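Local coordinates for protein phytase (Debaryomyces castellii, PDB 2GFI) that probably hydrolyses phytate (inositol hexakisphosphate) as a 3-phytase of the histidine acid phosphatase family, releasing phosphate, at residues Leu4-Leu9 / Met271-Thr276; Leu235-Ala240 / Asn277-Gln282. All blocks are in the same frame, centred on the assembly; numbering follows the deposited sequence.

Contact 1: residues Leu4-Leu9 / Met271-Thr276; sequences LINNGL and MCDIFT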
loop_
_atom_site.group_PDB
_atom_site.type_symbol
_atom_site.label_atom_id
_atom_site.label_comp_id
_atom_site.label_asym_id
_atom_site.label_seq_id
_atom_site.Cartn_x
_atom_site.Cartn_y
_atom_site.Cartn_z
ATOM N N LEU A 4 3.214 15.738 5.324
ATOM C CA LEU A 4 1.796 15.347 5.396
ATOM C C LEU A 4 0.928 15.993 4.328
ATOM O O LEU A 4 -0.217 15.608 4.120
ATOM C CB LEU A 4 1.221 15.669 6.769
ATOM C CG LEU A 4 1.734 14.832 7.935
ATOM C CD1 LEU A 4 1.080 15.251 9.216
ATOM C CD2 LEU A 4 1.525 13.360 7.691
ATOM N N ILE A 5 1.480 16.976 3.633
ATOM C CA ILE A 5 0.708 17.733 2.661
ATOM C C ILE A 5 1.167 17.343 1.280
ATOM O O ILE A 5 2.359 17.322 0.995
ATOM C CB ILE A 5 0.912 19.237 2.934
ATOM C CG1 ILE A 5 0.175 19.610 4.247
ATOM C CG2 ILE A 5 0.401 20.094 1.759
ATOM C CD1 ILE A 5 0.650 20.968 4.886
ATOM N N ASN A 6 0.226 16.972 0.430
ATOM C CA ASN A 6 0.569 16.665 -0.965
ATOM C C ASN A 6 1.636 15.600 -1.025
ATOM O O ASN A 6 2.597 15.692 -1.799
ATOM C CB ASN A 6 1.067 17.930 -1.699
ATOM C CG ASN A 6 -0.021 18.945 -1.875
ATOM O OD1 ASN A 6 -1.177 18.587 -2.029
ATOM N ND2 ASN A 6 0.334 20.208 -1.848
ATOM N N ASN A 7 1.480 14.570 -0.214
ATOM C CA ASN A 7 2.504 13.567 -0.244
ATOM C C ASN A 7 2.093 12.381 -1.092
ATOM O O ASN A 7 2.789 11.396 -1.140
ATOM C CB ASN A 7 2.928 13.188 1.175
ATOM C CG ASN A 7 1.938 12.323 1.855
ATOM O OD1 ASN A 7 0.720 12.417 1.627
ATOM N ND2 ASN A 7 2.442 11.458 2.703
ATOM N N GLY A 8 0.971 12.519 -1.795
ATOM C CA GLY A 8 0.481 11.477 -2.684
ATOM C C GLY A 8 -0.512 11.995 -3.703
ATOM O O GLY A 8 -0.731 13.219 -3.851
ATOM N N LEU A 9 -1.148 11.054 -4.377
ATOM C CA LEU A 9 -1.977 11.367 -5.536
ATOM C C LEU A 9 -3.443 11.132 -5.242
ATOM O O LEU A 9 -4.291 11.400 -6.086
ATOM C CB LEU A 9 -1.543 10.520 -6.735
ATOM C CG LEU A 9 -0.091 10.702 -7.146
ATOM C CD1 LEU A 9 0.360 9.669 -8.174
ATOM C CD2 LEU A 9 0.081 12.137 -7.690
ATOM N N MET A 271 -1.471 24.003 -5.692
ATOM C CA MET A 271 -2.594 24.449 -6.494
ATOM C C MET A 271 -3.603 23.316 -6.651
ATOM O O MET A 271 -4.814 23.563 -6.826
ATOM C CB MET A 271 -2.054 24.922 -7.852
ATOM C CG MET A 271 -2.999 25.737 -8.646
ATOM S SD MET A 271 -3.403 27.295 -7.878
ATOM C CE MET A 271 -1.975 28.327 -8.315
ATOM N N CYS A 272 -3.099 22.072 -6.569
ATOM C CA CYS A 272 -3.970 20.882 -6.533
ATOM C C CYS A 272 -4.868 20.859 -5.296
ATOM O O CYS A 272 -5.904 20.146 -5.295
ATOM C CB CYS A 272 -3.170 19.590 -6.552
ATOM S SG CYS A 272 -2.337 19.356 -8.113
ATOM N N ASP A 273 -4.475 21.611 -4.265
ATOM C CA ASP A 273 -5.248 21.572 -3.001
ATOM C C ASP A 273 -6.445 22.458 -2.938
ATOM O O ASP A 273 -7.132 22.458 -1.938
ATOM C CB ASP A 273 -4.368 21.929 -1.837
ATOM C CG ASP A 273 -3.190 21.070 -1.776
ATOM O OD1 ASP A 273 -3.294 19.903 -2.252
ATOM O OD2 ASP A 273 -2.123 21.461 -1.297
ATOM N N ILE A 274 -6.699 23.214 -3.990
ATOM C CA ILE A 274 -7.743 24.255 -3.905
ATOM C C ILE A 274 -9.084 23.751 -4.416
ATOM O O ILE A 274 -10.096 24.436 -4.308
ATOM C CB ILE A 274 -7.290 25.511 -4.681
ATOM C CG1 ILE A 274 -7.337 25.256 -6.188
ATOM C CG2 ILE A 274 -5.897 25.965 -4.194
ATOM C CD1 ILE A 274 -7.101 26.525 -7.041
ATOM N N PHE A 275 -9.099 22.536 -4.966
ATOM C CA PHE A 275 -10.352 22.013 -5.541
ATOM C C PHE A 275 -10.914 20.835 -4.761
ATOM O O PHE A 275 -10.152 20.052 -4.142
ATOM C CB PHE A 275 -10.157 21.639 -7.023
ATOM C CG PHE A 275 -9.884 22.816 -7.903
ATOM C CD1 PHE A 275 -10.826 23.851 -8.003
ATOM C CD2 PHE A 275 -8.694 22.913 -8.610
ATOM C CE1 PHE A 275 -10.601 24.938 -8.798
ATOM C CE2 PHE A 275 -8.455 24.019 -9.416
ATOM C CZ PHE A 275 -9.414 25.024 -9.515
ATOM N N THR A 276 -12.232 20.710 -4.812
ATOM C CA THR A 276 -12.917 19.554 -4.264
ATOM C C THR A 276 -12.917 18.464 -5.302
ATOM O O THR A 276 -12.779 18.756 -6.482
ATOM C CB THR A 276 -14.362 19.884 -3.880
ATOM O OG1 THR A 276 -15.106 20.256 -5.051
ATOM C CG2 THR A 276 -14.426 21.095 -2.899
#

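Contact 2: residues Leu235-Ala240 / Asn277-Gln282; sequences LNRFKA and NEEFIQ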
loop_
_atom_site.group_PDB
_atom_site.type_symbol
_atom_site.label_atom_id
_atom_site.label_comp_id
_atom_site.label_asym_id
_atom_site.label_seq_id
_atom_site.Cartn_x
_atom_site.Cartn_y
_atom_site.Cartn_z
ATOM N N LEU A 235 -14.594 29.732 -7.682
ATOM C CA LEU A 235 -14.254 31.146 -7.629
ATOM C C LEU A 235 -14.885 31.872 -6.447
ATOM O O LEU A 235 -14.202 32.560 -5.702
ATOM C CB LEU A 235 -14.648 31.831 -8.946
ATOM C CG LEU A 235 -14.174 33.276 -9.140
ATOM C CD1 LEU A 235 -12.635 33.408 -8.984
ATOM C CD2 LEU A 235 -14.616 33.774 -10.471
ATOM N N ASN A 236 -16.185 31.704 -6.263
ATOM C CA ASN A 236 -16.858 32.347 -5.132
ATOM C C ASN A 236 -16.283 31.891 -3.836
ATOM O O ASN A 236 -16.216 32.676 -2.900
ATOM C CB ASN A 236 -18.371 32.102 -5.140
ATOM C CG ASN A 236 -19.041 32.765 -6.286
ATOM O OD1 ASN A 236 -18.506 33.698 -6.855
ATOM N ND2 ASN A 236 -20.206 32.280 -6.657
ATOM N N ARG A 237 -15.850 30.636 -3.760
ATOM C CA ARG A 237 -15.199 30.164 -2.534
ATOM C C ARG A 237 -13.875 30.888 -2.294
ATOM O O ARG A 237 -13.530 31.247 -1.162
ATOM C CB ARG A 237 -15.008 28.654 -2.555
ATOM C CG ARG A 237 -14.551 28.063 -1.240
ATOM C CD ARG A 237 -14.545 26.503 -1.261
ATOM N NE ARG A 237 -13.602 25.959 -2.245
ATOM C CZ ARG A 237 -13.904 25.350 -3.392
ATOM N NH1 ARG A 237 -15.177 25.141 -3.765
ATOM N NH2 ARG A 237 -12.903 24.924 -4.182
ATOM N N PHE A 238 -13.134 31.095 -3.372
ATOM C CA PHE A 238 -11.831 31.761 -3.309
ATOM C C PHE A 238 -12.046 33.209 -2.907
ATOM O O PHE A 238 -11.303 33.755 -2.079
ATOM C CB PHE A 238 -11.133 31.648 -4.667
ATOM C CG PHE A 238 -10.842 30.218 -5.075
ATOM C CD1 PHE A 238 -10.835 29.192 -4.118
ATOM C CD2 PHE A 238 -10.590 29.894 -6.398
ATOM C CE1 PHE A 238 -10.569 27.881 -4.478
ATOM C CE2 PHE A 238 -10.322 28.586 -6.772
ATOM C CZ PHE A 238 -10.319 27.569 -5.813
ATOM N N LYS A 239 -13.099 33.807 -3.456
ATOM C CA LYS A 239 -13.437 35.220 -3.171
ATOM C C LYS A 239 -13.877 35.382 -1.742
ATOM O O LYS A 239 -13.490 36.341 -1.095
ATOM C CB LYS A 239 -14.511 35.745 -4.130
ATOM C CG LYS A 239 -13.990 35.953 -5.531
ATOM C CD LYS A 239 -15.078 36.502 -6.467
ATOM C CE LYS A 239 -14.466 36.869 -7.802
ATOM N NZ LYS A 239 -15.510 37.225 -8.818
ATOM N N ALA A 240 -14.626 34.405 -1.227
ATOM C CA ALA A 240 -15.181 34.461 0.129
ATOM C C ALA A 240 -14.085 34.595 1.188
ATOM O O ALA A 240 -14.259 35.270 2.219
ATOM C CB ALA A 240 -16.050 33.206 0.410
ATOM N N ASN A 277 -13.099 17.210 -4.866
ATOM C CA ASN A 277 -13.240 16.086 -5.797
ATOM C C ASN A 277 -14.315 16.358 -6.838
ATOM O O ASN A 277 -14.158 16.075 -8.025
ATOM C CB ASN A 277 -13.582 14.798 -5.033
ATOM C CG ASN A 277 -12.410 14.265 -4.265
ATOM O OD1 ASN A 277 -11.584 15.040 -3.759
ATOM N ND2 ASN A 277 -12.303 12.940 -4.186
ATOM N N GLU A 278 -15.410 16.941 -6.380
ATOM C CA GLU A 278 -16.533 17.203 -7.251
ATOM C C GLU A 278 -16.155 18.199 -8.375
ATOM O O GLU A 278 -16.625 18.074 -9.480
ATOM C CB GLU A 278 -17.714 17.627 -6.393
ATOM C CG GLU A 278 -18.782 18.421 -7.116
ATOM C CD GLU A 278 -20.032 18.611 -6.278
ATOM O OE1 GLU A 278 -19.918 18.793 -5.033
ATOM O OE2 GLU A 278 -21.129 18.565 -6.881
ATOM N N GLU A 279 -15.248 19.137 -8.105
ATOM C CA GLU A 279 -14.794 20.065 -9.121
ATOM C C GLU A 279 -13.849 19.387 -10.083
ATOM O O GLU A 279 -13.977 19.579 -11.287
ATOM C CB GLU A 279 -14.156 21.299 -8.480
ATOM C CG GLU A 279 -15.200 22.165 -7.817
ATOM C CD GLU A 279 -14.722 22.989 -6.630
ATOM O OE1 GLU A 279 -13.547 22.861 -6.150
ATOM O OE2 GLU A 279 -15.587 23.770 -6.139
ATOM N N PHE A 280 -12.910 18.594 -9.571
ATOM C CA PHE A 280 -12.020 17.834 -10.429
ATOM C C PHE A 280 -12.795 16.943 -11.370
ATOM O O PHE A 280 -12.454 16.816 -12.547
ATOM C CB PHE A 280 -11.117 16.910 -9.597
ATOM C CG PHE A 280 -9.980 17.590 -8.950
ATOM C CD1 PHE A 280 -8.981 18.176 -9.712
ATOM C CD2 PHE A 280 -9.869 17.595 -7.567
ATOM C CE1 PHE A 280 -7.883 18.815 -9.091
ATOM C CE2 PHE A 280 -8.808 18.220 -6.940
ATOM C CZ PHE A 280 -7.807 18.839 -7.707
ATOM N N ILE A 281 -13.827 16.280 -10.855
ATOM C CA ILE A 281 -14.595 15.344 -11.677
ATOM C C ILE A 281 -15.330 16.057 -12.832
ATOM O O ILE A 281 -15.430 15.532 -13.960
ATOM C CB ILE A 281 -15.555 14.552 -10.764
ATOM C CG1 ILE A 281 -14.766 13.537 -9.923
ATOM C CG2 ILE A 281 -16.640 13.905 -11.556
ATOM C CD1 ILE A 281 -15.561 12.948 -8.727
ATOM N N GLN A 282 -15.831 17.261 -12.564
ATOM C CA GLN A 282 -16.505 18.030 -13.609
ATOM C C GLN A 282 -15.481 18.608 -14.560
ATOM O O GLN A 282 -15.655 18.571 -15.777
ATOM C CB GLN A 282 -17.363 19.135 -13.010
ATOM C CG GLN A 282 -18.590 18.583 -12.386
ATOM C CD GLN A 282 -19.225 19.565 -11.453
ATOM O OE1 GLN A 282 -18.735 19.769 -10.338
ATOM N NE2 GLN A 282 -20.308 20.171 -11.886
#

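Contact 1: residues Leu4-Leu9 / Met271-Thr276
A small polar contact between Asn6 and Asp273 joins the N-terminal loop to the turn that follows helix 249-266. Only 104 Å² is buried, and the nearest CA atoms, of Asn6 and Asp273, stay 7.9 Å apart. The two side chains reach for each other from opposite directions. With CG anti to the carbonyl carbon (chi1 -67°), the Asn6 amide is carried across to Asp273. Their amide and carboxylate planes are nearly coplanar, 23° apart. Asn6 ND2 donates to Asp273 OD2 at 2.8 Å, on the syn side of that oxygen, and the bond is bent. Ile5 adds a looser touch, with CG2 4.2 Å from Asp273 OD2. The 271-273 turn is 3-10 in form. A disulfide from Cys272 to Cys259 ties it back to helix 249-266, and Thr276, three residues on, is the N-cap of helix 277-295. A leucine in place of Asn6 would probably deprive Asp273 OD2 of this N-H donor and set an apolar branch against a buried carboxylate. Asn6 and Asp273 both also pack on Leu4 of the second subunit, and Asn7 ND2 bonds to Val12 O of that same subunit.

Contact 2: residues Leu235-Ala240 / Asn277-Gln282
Arg237 and Glu279 approach from opposite directions and meet end-on, in a salt bridge between helix 229-241 and the first turn of helix 277-295. That turn carries a capping box. Thr276, the N-cap, uses its side chain to cap a backbone N of the turn, and Glu279 OE1 accepts from Thr276 N in return. Across the contact the guanidinium and carboxylate are nearly coplanar, with planes 22° apart. The carboxylate sits at the guanidinium edge, and both of its oxygens use syn lone pairs. Arg237 CG is anti to the backbone N (chi1 -171°), and the chain then bends at chi3, 63°, which turns NH1 and NH2 to Glu279. The acid answers with a chain extended beyond CG. Arg237 NE has a second acid, Glu100, in a further salt bridge, so this arginine joins two carboxylates. Arg237 NH2 donates to Glu279 OE1 at 2.9 Å, tilted from the guanidinium plane. Glu279 OE1 thus serves both the cap and the ion pair, which probably fixes the rotation of its carboxylate. Arg237 NH1 makes the straighter bond, 2.8 Å to Glu279 OE2 and almost in that plane.

From the N terminus, contact 1 opens at 4-9 and closes only at 271-276, so its loop holds strands 59-69, 158-163 and 189-194 of the mixed sheet. Contact 2 opens inside that loop, at 235-240 on helix 229-241. It closes at 277-282, just past the end of contact 1. The two loops therefore cross. Segments 271-276 and 277-282 run on directly, so one turn and the helix start behind it receive both the N-terminal loop and helix 229-241. The centres of the two contacts are about 14 Å apart. Ile274 O, in contact 1, lies 2.9 Å from Arg237 NH2 of contact 2, a probable hydrogen bond. Both contacts also touch the third subunit.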